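Local coordinates for protein OsmC family peroxiredoxin (Aquifex aeolicus, PDB 2E8E) that is not functionally characterised but, as a member of the OsmC family of peroxiredoxins, probably reduces peroxides with the help of a redox-active cysteine pair, at residues 82-87 / 121-126; 96-101 / 126-131. All coordinates share one frame; numbering follows the deposited sequence.

Contact 1: residues 82-87 / 121-126; sequences EIEIKY and NLKISW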
# COMPACT_ATOMS: atom_id res chain seq x y z
N GLU A 82 4.69 -13.40 -6.30
CA GLU A 82 6.00 -12.92 -6.68
C GLU A 82 5.96 -11.42 -6.91
O GLU A 82 4.99 -10.89 -7.45
CB GLU A 82 6.46 -13.62 -7.96
CG GLU A 82 7.65 -12.98 -8.65
CD GLU A 82 7.99 -13.64 -9.98
OE1 GLU A 82 8.33 -12.90 -10.93
OE2 GLU A 82 7.91 -14.88 -10.07
N ILE A 83 7.00 -10.72 -6.47
CA ILE A 83 7.10 -9.29 -6.68
C ILE A 83 8.51 -9.01 -7.17
O ILE A 83 9.48 -9.33 -6.48
CB ILE A 83 6.88 -8.48 -5.38
CG1 ILE A 83 5.47 -8.73 -4.83
CG2 ILE A 83 7.07 -6.98 -5.68
CD1 ILE A 83 5.16 -7.93 -3.58
N GLU A 84 8.62 -8.43 -8.36
CA GLU A 84 9.91 -8.09 -8.92
C GLU A 84 10.11 -6.60 -8.78
O GLU A 84 9.21 -5.82 -9.12
CB GLU A 84 9.97 -8.45 -10.41
CG GLU A 84 9.94 -9.92 -10.73
CD GLU A 84 10.12 -10.17 -12.21
OE1 GLU A 84 11.17 -9.78 -12.76
OE2 GLU A 84 9.21 -10.76 -12.84
N ILE A 85 11.27 -6.19 -8.28
CA ILE A 85 11.55 -4.78 -8.12
C ILE A 85 12.88 -4.49 -8.77
O ILE A 85 13.89 -5.13 -8.46
CB ILE A 85 11.65 -4.37 -6.63
CG1 ILE A 85 10.39 -4.80 -5.87
CG2 ILE A 85 11.82 -2.85 -6.54
CD1 ILE A 85 10.42 -4.47 -4.39
N LYS A 86 12.89 -3.53 -9.69
CA LYS A 86 14.11 -3.14 -10.38
C LYS A 86 14.39 -1.67 -10.11
O LYS A 86 13.55 -0.81 -10.37
CB LYS A 86 13.95 -3.36 -11.89
CG LYS A 86 15.18 -2.98 -12.70
CD LYS A 86 14.95 -3.21 -14.18
CE LYS A 86 16.16 -2.81 -15.00
NZ LYS A 86 17.37 -3.57 -14.58
N TYR A 87 15.57 -1.39 -9.57
CA TYR A 87 15.98 -0.03 -9.26
C TYR A 87 16.96 0.45 -10.32
O TYR A 87 17.94 -0.23 -10.61
CB TYR A 87 16.69 0.03 -7.90
CG TYR A 87 15.87 -0.45 -6.73
CD1 TYR A 87 15.19 0.46 -5.91
CD2 TYR A 87 15.80 -1.80 -6.40
CE1 TYR A 87 14.46 0.03 -4.80
CE2 TYR A 87 15.07 -2.24 -5.30
CZ TYR A 87 14.41 -1.32 -4.51
OH TYR A 87 13.71 -1.76 -3.40
N ASN A 121 7.53 -14.15 -2.91
CA ASN A 121 8.89 -14.37 -3.41
C ASN A 121 9.36 -13.05 -4.00
O ASN A 121 8.80 -12.56 -4.98
CB ASN A 121 8.92 -15.46 -4.49
CG ASN A 121 10.29 -15.58 -5.15
OD1 ASN A 121 11.32 -15.30 -4.54
ND2 ASN A 121 10.30 -16.02 -6.41
N LEU A 122 10.38 -12.47 -3.39
CA LEU A 122 10.91 -11.19 -3.82
C LEU A 122 12.12 -11.33 -4.74
O LEU A 122 13.08 -12.03 -4.41
CB LEU A 122 11.28 -10.36 -2.58
CG LEU A 122 11.66 -8.89 -2.73
CD1 LEU A 122 10.53 -8.12 -3.40
CD2 LEU A 122 11.95 -8.33 -1.35
N LYS A 123 12.06 -10.68 -5.89
CA LYS A 123 13.16 -10.71 -6.85
C LYS A 123 13.62 -9.27 -7.06
O LYS A 123 12.92 -8.46 -7.67
CB LYS A 123 12.70 -11.34 -8.17
CG LYS A 123 12.17 -12.76 -7.99
CD LYS A 123 12.21 -13.58 -9.27
CE LYS A 123 11.33 -13.00 -10.36
NZ LYS A 123 11.32 -13.89 -11.56
N ILE A 124 14.80 -8.96 -6.54
CA ILE A 124 15.36 -7.62 -6.61
C ILE A 124 16.54 -7.51 -7.57
O ILE A 124 17.41 -8.37 -7.60
CB ILE A 124 15.80 -7.16 -5.21
CG1 ILE A 124 14.60 -7.20 -4.26
CG2 ILE A 124 16.40 -5.77 -5.28
CD1 ILE A 124 14.95 -6.96 -2.82
N SER A 125 16.56 -6.42 -8.34
CA SER A 125 17.64 -6.17 -9.28
C SER A 125 17.88 -4.67 -9.36
O SER A 125 17.02 -3.88 -8.97
CB SER A 125 17.30 -6.70 -10.67
OG SER A 125 16.18 -6.03 -11.21
N TRP A 126 19.04 -4.27 -9.87
CA TRP A 126 19.34 -2.85 -9.97
C TRP A 126 20.37 -2.62 -11.05
O TRP A 126 21.05 -3.55 -11.50
CB TRP A 126 19.85 -2.33 -8.63
CG TRP A 126 21.09 -3.02 -8.17
CD1 TRP A 126 22.38 -2.73 -8.52
CD2 TRP A 126 21.16 -4.16 -7.31
NE1 TRP A 126 23.25 -3.62 -7.94
CE2 TRP A 126 22.52 -4.51 -7.19
CE3 TRP A 126 20.20 -4.93 -6.64
CZ2 TRP A 126 22.96 -5.60 -6.42
CZ3 TRP A 126 20.63 -6.01 -5.87
CH2 TRP A 126 22.00 -6.33 -5.77
O HOH W 1 8.21 -17.02 -8.24
O HOH W 2 14.05 -7.36 -10.43
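Ile83 and Ile85 exchange backbone hydrogen bonds with Asn121, Lys123 and Ser125, pinning strand 82-87 parallel to strand 121-126 at 13° between their axes. Ile83 N gives to Asn121 O and Ile83 O takes from Lys123 N, each 3.0 Å; two residues on, Ile85 does the same with Lys123 O and Ser125 N, and Tyr87 N ends the series on Ser125 O at 2.9 Å. The tight side carries Leu122, Ile124 and the buried Ile83, Ile85 and Tyr87. Leu122 has CG anti to its backbone N (chi1 -171°), which brings CD1 back across the strands to Ile85 CD1 at 3.8 Å. The edge of the Tyr87 ring meets Ile124, with CE2 3.8 Å from CG2, while Ser125 O lies in the ring plane. Helices 34-56 and 95-109 cover this face, Ser46 holds the Tyr87 hydroxyl, and Met115 of the second subunit packs on Ile83. The other face is polar and partly open to solvent, with Asn121 and Lys123 exposed. Lys123, bent at chi3 (-63°), lies alongside Glu84 and makes a salt bridge from NZ to Glu82 OE1 at 3.2 Å; a long, weak one to Glu84 OE2 completes a three-residue network. Glu82 OE1 and Glu84 OE2, two acceptors, are 3.0 Å apart; Lys123 and Lys71 of strand 60-72, the stronger partner of Glu84 OE2, probably offset their repulsion. One water joins Glu82 OE2 to Asn121 ND2, another Ile85 O to Ser125 OG. Apolar under helices, charged opposite, this is the parallel strand pair of an OsmC-like alpha+beta fold.

Contact 2: residues 96-101 / 126-131; sequences KALEQA and WEVKWE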
# COMPACT_ATOMS: atom_id res chain seq x y z
N LYS A 96 28.24 0.03 -6.94
CA LYS A 96 28.46 -0.42 -5.56
C LYS A 96 27.62 0.37 -4.56
O LYS A 96 27.13 -0.19 -3.57
CB LYS A 96 29.93 -0.29 -5.18
CG LYS A 96 30.43 1.15 -5.14
CD LYS A 96 31.83 1.24 -4.57
CE LYS A 96 32.32 2.68 -4.57
NZ LYS A 96 31.35 3.60 -3.91
N ALA A 97 27.46 1.67 -4.81
CA ALA A 97 26.68 2.52 -3.93
C ALA A 97 25.20 2.18 -4.06
O ALA A 97 24.49 2.11 -3.06
CB ALA A 97 26.91 3.99 -4.28
N LEU A 98 24.75 1.95 -5.29
CA LEU A 98 23.34 1.60 -5.51
C LEU A 98 23.05 0.26 -4.86
O LEU A 98 22.01 0.08 -4.22
CB LEU A 98 23.01 1.55 -7.00
CG LEU A 98 21.56 1.15 -7.30
CD1 LEU A 98 20.60 2.15 -6.64
CD2 LEU A 98 21.32 1.11 -8.80
N GLU A 99 23.96 -0.70 -5.02
CA GLU A 99 23.76 -2.01 -4.42
C GLU A 99 23.62 -1.91 -2.90
O GLU A 99 22.74 -2.54 -2.31
CB GLU A 99 24.92 -2.95 -4.78
CG GLU A 99 24.93 -4.25 -3.97
CD GLU A 99 25.94 -5.26 -4.48
OE1 GLU A 99 27.00 -4.84 -5.00
OE2 GLU A 99 25.68 -6.48 -4.35
N GLN A 100 24.49 -1.11 -2.27
CA GLN A 100 24.43 -0.94 -0.82
C GLN A 100 23.12 -0.29 -0.39
O GLN A 100 22.54 -0.67 0.63
CB GLN A 100 25.59 -0.08 -0.33
CG GLN A 100 26.95 -0.75 -0.41
CD GLN A 100 28.05 0.13 0.16
OE1 GLN A 100 28.01 0.51 1.33
NE2 GLN A 100 29.03 0.47 -0.67
N ALA A 101 22.67 0.69 -1.16
CA ALA A 101 21.43 1.40 -0.85
C ALA A 101 20.24 0.45 -0.97
O ALA A 101 19.34 0.46 -0.12
CB ALA A 101 21.25 2.59 -1.78
N TRP A 126 19.04 -4.27 -9.87
CA TRP A 126 19.34 -2.85 -9.97
C TRP A 126 20.37 -2.62 -11.05
O TRP A 126 21.05 -3.55 -11.50
CB TRP A 126 19.85 -2.33 -8.63
CG TRP A 126 21.09 -3.02 -8.17
CD1 TRP A 126 22.38 -2.73 -8.52
CD2 TRP A 126 21.16 -4.16 -7.31
NE1 TRP A 126 23.25 -3.62 -7.94
CE2 TRP A 126 22.52 -4.51 -7.19
CE3 TRP A 126 20.20 -4.93 -6.64
CZ2 TRP A 126 22.96 -5.60 -6.42
CZ3 TRP A 126 20.63 -6.01 -5.87
CH2 TRP A 126 22.00 -6.33 -5.77
N GLU A 127 20.49 -1.37 -11.48
CA GLU A 127 21.45 -1.01 -12.50
C GLU A 127 21.66 0.49 -12.49
O GLU A 127 20.78 1.25 -12.09
CB GLU A 127 20.97 -1.47 -13.88
CG GLU A 127 19.78 -0.71 -14.42
CD GLU A 127 19.40 -1.14 -15.82
OE1 GLU A 127 19.02 -2.32 -16.00
OE2 GLU A 127 19.49 -0.31 -16.75
N VAL A 128 22.84 0.90 -12.94
CA VAL A 128 23.15 2.31 -13.00
C VAL A 128 23.30 2.75 -14.44
O VAL A 128 23.78 2.00 -15.29
CB VAL A 128 24.47 2.63 -12.25
CG1 VAL A 128 24.87 4.07 -12.51
CG2 VAL A 128 24.30 2.39 -10.77
N LYS A 129 22.86 3.97 -14.71
CA LYS A 129 22.98 4.56 -16.02
C LYS A 129 23.83 5.79 -15.74
O LYS A 129 23.34 6.78 -15.18
CB LYS A 129 21.61 4.96 -16.57
CG LYS A 129 20.90 3.85 -17.33
CD LYS A 129 21.66 3.51 -18.62
CE LYS A 129 20.96 2.42 -19.40
NZ LYS A 129 21.68 2.12 -20.68
N TRP A 130 25.11 5.71 -16.08
CA TRP A 130 26.01 6.81 -15.83
C TRP A 130 25.71 7.97 -16.76
O TRP A 130 25.86 7.87 -17.98
CB TRP A 130 27.46 6.36 -16.00
CG TRP A 130 28.42 7.37 -15.50
CD1 TRP A 130 28.90 8.47 -16.17
CD2 TRP A 130 28.99 7.43 -14.19
NE1 TRP A 130 29.72 9.20 -15.36
CE2 TRP A 130 29.80 8.59 -14.13
CE3 TRP A 130 28.89 6.62 -13.05
CZ2 TRP A 130 30.51 8.95 -12.98
CZ3 TRP A 130 29.59 6.98 -11.91
CH2 TRP A 130 30.39 8.14 -11.88
N GLU A 131 25.29 9.09 -16.18
CA GLU A 131 24.94 10.27 -16.95
C GLU A 131 25.39 11.56 -16.29
O GLU A 131 25.45 11.67 -15.07
CB GLU A 131 23.43 10.33 -17.16
CG GLU A 131 22.88 9.26 -18.07
CD GLU A 131 21.50 9.59 -18.58
OE1 GLU A 131 21.19 10.79 -18.71
OE2 GLU A 131 20.73 8.65 -18.87
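Glu99 lies over one face of the Trp126 indole with its CA, 4.1 Å from the centroid of the five-membered ring, a CH-pi contact. This is helix-on-sheet packing in the OsmC-like fold, helix 96-101 running at 144° to strand 126-130. Further along the Glu99 side chain, CG, 3.4 Å from Trp126 CZ2, steps past the rim, and the carboxylate settles beside the CZ2 edge, with OE2 3.5 Å from CZ2 and its plane inclined 42° to the ring. Leu98 comes at the indole obliquely, near CD1 and the CB stem. At the pyrrole edge, NE1 is hydrogen-bonded to Glu95, just before the segment, so the ring is tied to the start of the helix as well as lying against its side. A Trp126 chi1 of 60° turns the indole away from strand 82-87 and lays it against the helix. An alanine here is likely to leave the CA end of Glu99 without the indole face and Leu98 CD2 with a gap beside it, and to deprive Glu95 of its N-H partner. Leu98, buried against Val50 of helix 34-56 and Ala89 of strand 80-90, fills the angle between helix and strand. One methyl, Leu98 CD2, makes three contacts there: 3.7 Å to Trp126 CB, 3.8 Å to Val128 CG2 and 3.3 Å to Glu127 O.

How the contacts relate
From the N terminus, the chain first passes through the strands up to 24-28, helix 34-56 and strand 60-72, then enters contact 1 at 82-87. It leaves strand 80-90 for helix 95-109, where 96-101 supplies the first half of contact 2, and returns through helix 111-116 to the last strand. There 121-126 closes the loop of contact 1 and 126-131 that of contact 2, so the two loops cross. Trp126 belongs to both. Contact 1 ties the last strand into the sheet; contact 2 lays helix 95-109 on that same strand. A salt bridge from Lys86 NZ to Glu127 OE1 joins the two.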